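Local coordinates for putative sortase (PDB 2W1K), which probably acts as a class C sortase transpeptidase in the assembly of the pneumococcal pilus fibre, at residues A[121-125]-A[171-175]. Sequence-based numbering, arbitrary orientation.
Sequences FFRHL and TLITC
F122 and L125 lay their side chains against L172 and T174 in the sortase beta-barrel. The first two are the ends of a type I turn in the loop between strands 106-111 and 133-137; the second pair is on strand 168-176. A backbone hydrogen bond from L125 N to F122 O (3.3 Å) closes the turn, which puts both of its apolar side chains on the strand. F122 has CG anti to its carbonyl carbon (chi1 -76°), which extends the ring to L172. The two side chains cross at about a right angle, with F122 CZ 3.6 Å from L172 CG. L125 CD1 lies over one ring face of F122, offset toward the rim. The same methyl reaches L172 CB at 3.6 Å, while L125 CD2 meets L172 CD2 at 3.9 Å. T174 CB lies at the ring edge, 3.8 Å from F122 CB. T174 OG1, anti to the backbone N (chi1 -168°), is hydrogen-bonded to the carbonyl of G112, and CG2 comes 4.1 Å from L125 CD1. The contact is buried and joins the loop to the TLXTC signature strand that carries C175, probably the catalytic cysteine by family resemblance. At the ring edge, in plane, the carbonyl oxygen of I173 stands 3.8 Å from F122 CD2.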
loop_
_atom_site.group_PDB
_atom_site.type_symbol
_atom_site.label_atom_id
_atom_site.label_comp_id
_atom_site.label_asym_id
_atom_site.label_seq_id
_atom_site.Cartn_x
_atom_site.Cartn_y
_atom_site.Cartn_z
ATOM N N PHE A 121 3.519 6.542 -11.138
ATOM C CA PHE A 121 3.412 5.471 -10.129
ATOM C C PHE A 121 4.725 5.314 -9.363
ATOM O O PHE A 121 5.249 6.338 -8.784
ATOM C CB PHE A 121 2.953 4.137 -10.716
ATOM C CG PHE A 121 1.549 4.127 -11.165
ATOM C CD1 PHE A 121 0.599 4.939 -10.546
ATOM C CD2 PHE A 121 1.148 3.336 -12.236
ATOM C CE1 PHE A 121 -0.831 4.975 -10.947
ATOM C CE2 PHE A 121 -0.264 3.276 -12.640
ATOM C CZ PHE A 121 -1.262 4.144 -12.007
ATOM N N PHE A 122 5.290 4.096 -9.332
ATOM C CA PHE A 122 6.547 3.966 -8.557
ATOM C C PHE A 122 7.886 4.239 -9.362
ATOM O O PHE A 122 8.983 3.721 -9.023
ATOM C CB PHE A 122 6.517 2.588 -7.855
ATOM C CG PHE A 122 5.578 2.526 -6.617
ATOM C CD1 PHE A 122 5.072 3.707 -6.039
ATOM C CD2 PHE A 122 5.276 1.296 -6.004
ATOM C CE1 PHE A 122 4.279 3.658 -4.870
ATOM C CE2 PHE A 122 4.512 1.202 -4.877
ATOM C CZ PHE A 122 4.029 2.367 -4.268
ATOM N N ARG A 123 7.791 4.956 -10.510
ATOM C CA ARG A 123 9.012 5.162 -11.367
ATOM C C ARG A 123 10.237 5.482 -10.491
ATOM O O ARG A 123 11.389 4.921 -10.681
ATOM C CB ARG A 123 8.781 6.309 -12.354
ATOM C CG ARG A 123 9.826 6.313 -13.504
ATOM C CD ARG A 123 9.277 7.089 -14.675
ATOM N NE ARG A 123 8.053 6.443 -15.207
ATOM C CZ ARG A 123 7.296 6.981 -16.164
ATOM N NH1 ARG A 123 7.633 8.170 -16.698
ATOM N NH2 ARG A 123 6.217 6.321 -16.608
ATOM N N HIS A 124 9.996 6.346 -9.500
ATOM C CA HIS A 124 11.065 6.984 -8.690
ATOM C C HIS A 124 11.320 6.520 -7.241
ATOM O O HIS A 124 11.978 7.214 -6.457
ATOM C CB HIS A 124 10.818 8.492 -8.622
ATOM C CG HIS A 124 10.685 9.135 -9.984
ATOM N ND1 HIS A 124 11.726 9.150 -10.915
ATOM C CD2 HIS A 124 9.648 9.806 -10.558
ATOM C CE1 HIS A 124 11.319 9.790 -11.999
ATOM N NE2 HIS A 124 10.062 10.170 -11.819
ATOM N N LEU A 125 10.866 5.356 -6.873
ATOM C CA LEU A 125 11.132 4.872 -5.522
ATOM C C LEU A 125 12.604 4.839 -5.187
ATOM O O LEU A 125 12.989 4.805 -4.009
ATOM C CB LEU A 125 10.615 3.450 -5.428
ATOM C CG LEU A 125 9.112 3.355 -5.176
ATOM C CD1 LEU A 125 8.647 1.965 -4.756
ATOM C CD2 LEU A 125 8.689 4.336 -4.223
ATOM N N THR A 171 5.853 -2.304 2.893
ATOM C CA THR A 171 6.946 -2.496 1.904
ATOM C C THR A 171 6.391 -2.151 0.525
ATOM O O THR A 171 5.279 -2.609 0.149
ATOM C CB THR A 171 7.516 -3.928 1.890
ATOM O OG1 THR A 171 8.103 -4.214 3.182
ATOM C CG2 THR A 171 8.568 -4.170 0.712
ATOM N N LEU A 172 7.079 -1.227 -0.175
ATOM C CA LEU A 172 6.736 -0.845 -1.565
ATOM C C LEU A 172 7.527 -1.746 -2.542
ATOM O O LEU A 172 8.748 -1.916 -2.399
ATOM C CB LEU A 172 7.079 0.613 -1.806
ATOM C CG LEU A 172 6.028 1.634 -1.350
ATOM C CD1 LEU A 172 4.931 1.302 -0.335
ATOM C CD2 LEU A 172 6.392 3.089 -1.323
ATOM N N ILE A 173 6.845 -2.310 -3.552
ATOM C CA ILE A 173 7.569 -3.151 -4.509
ATOM C C ILE A 173 7.305 -2.668 -5.932
ATOM O O ILE A 173 6.173 -2.363 -6.286
ATOM C CB ILE A 173 7.139 -4.666 -4.414
ATOM C CG1 ILE A 173 8.033 -5.498 -5.374
ATOM C CG2 ILE A 173 5.595 -4.811 -4.677
ATOM C CD1 ILE A 173 7.936 -7.048 -5.146
ATOM N N THR A 174 8.362 -2.654 -6.747
ATOM C CA THR A 174 8.250 -2.282 -8.149
ATOM C C THR A 174 9.308 -2.989 -8.906
ATOM O O THR A 174 10.113 -3.682 -8.282
ATOM C CB THR A 174 8.365 -0.747 -8.367
ATOM O OG1 THR A 174 7.984 -0.438 -9.692
ATOM C CG2 THR A 174 9.796 -0.165 -8.111
ATOM N N CYS A 175 9.300 -2.848 -10.261
ATOM C CA CYS A 175 10.258 -3.578 -11.097
ATOM C C CYS A 175 11.607 -2.845 -11.221
ATOM O O CYS A 175 11.683 -1.618 -11.178
ATOM C CB CYS A 175 9.625 -3.939 -12.456
ATOM S SG CYS A 175 8.383 -5.220 -12.222
#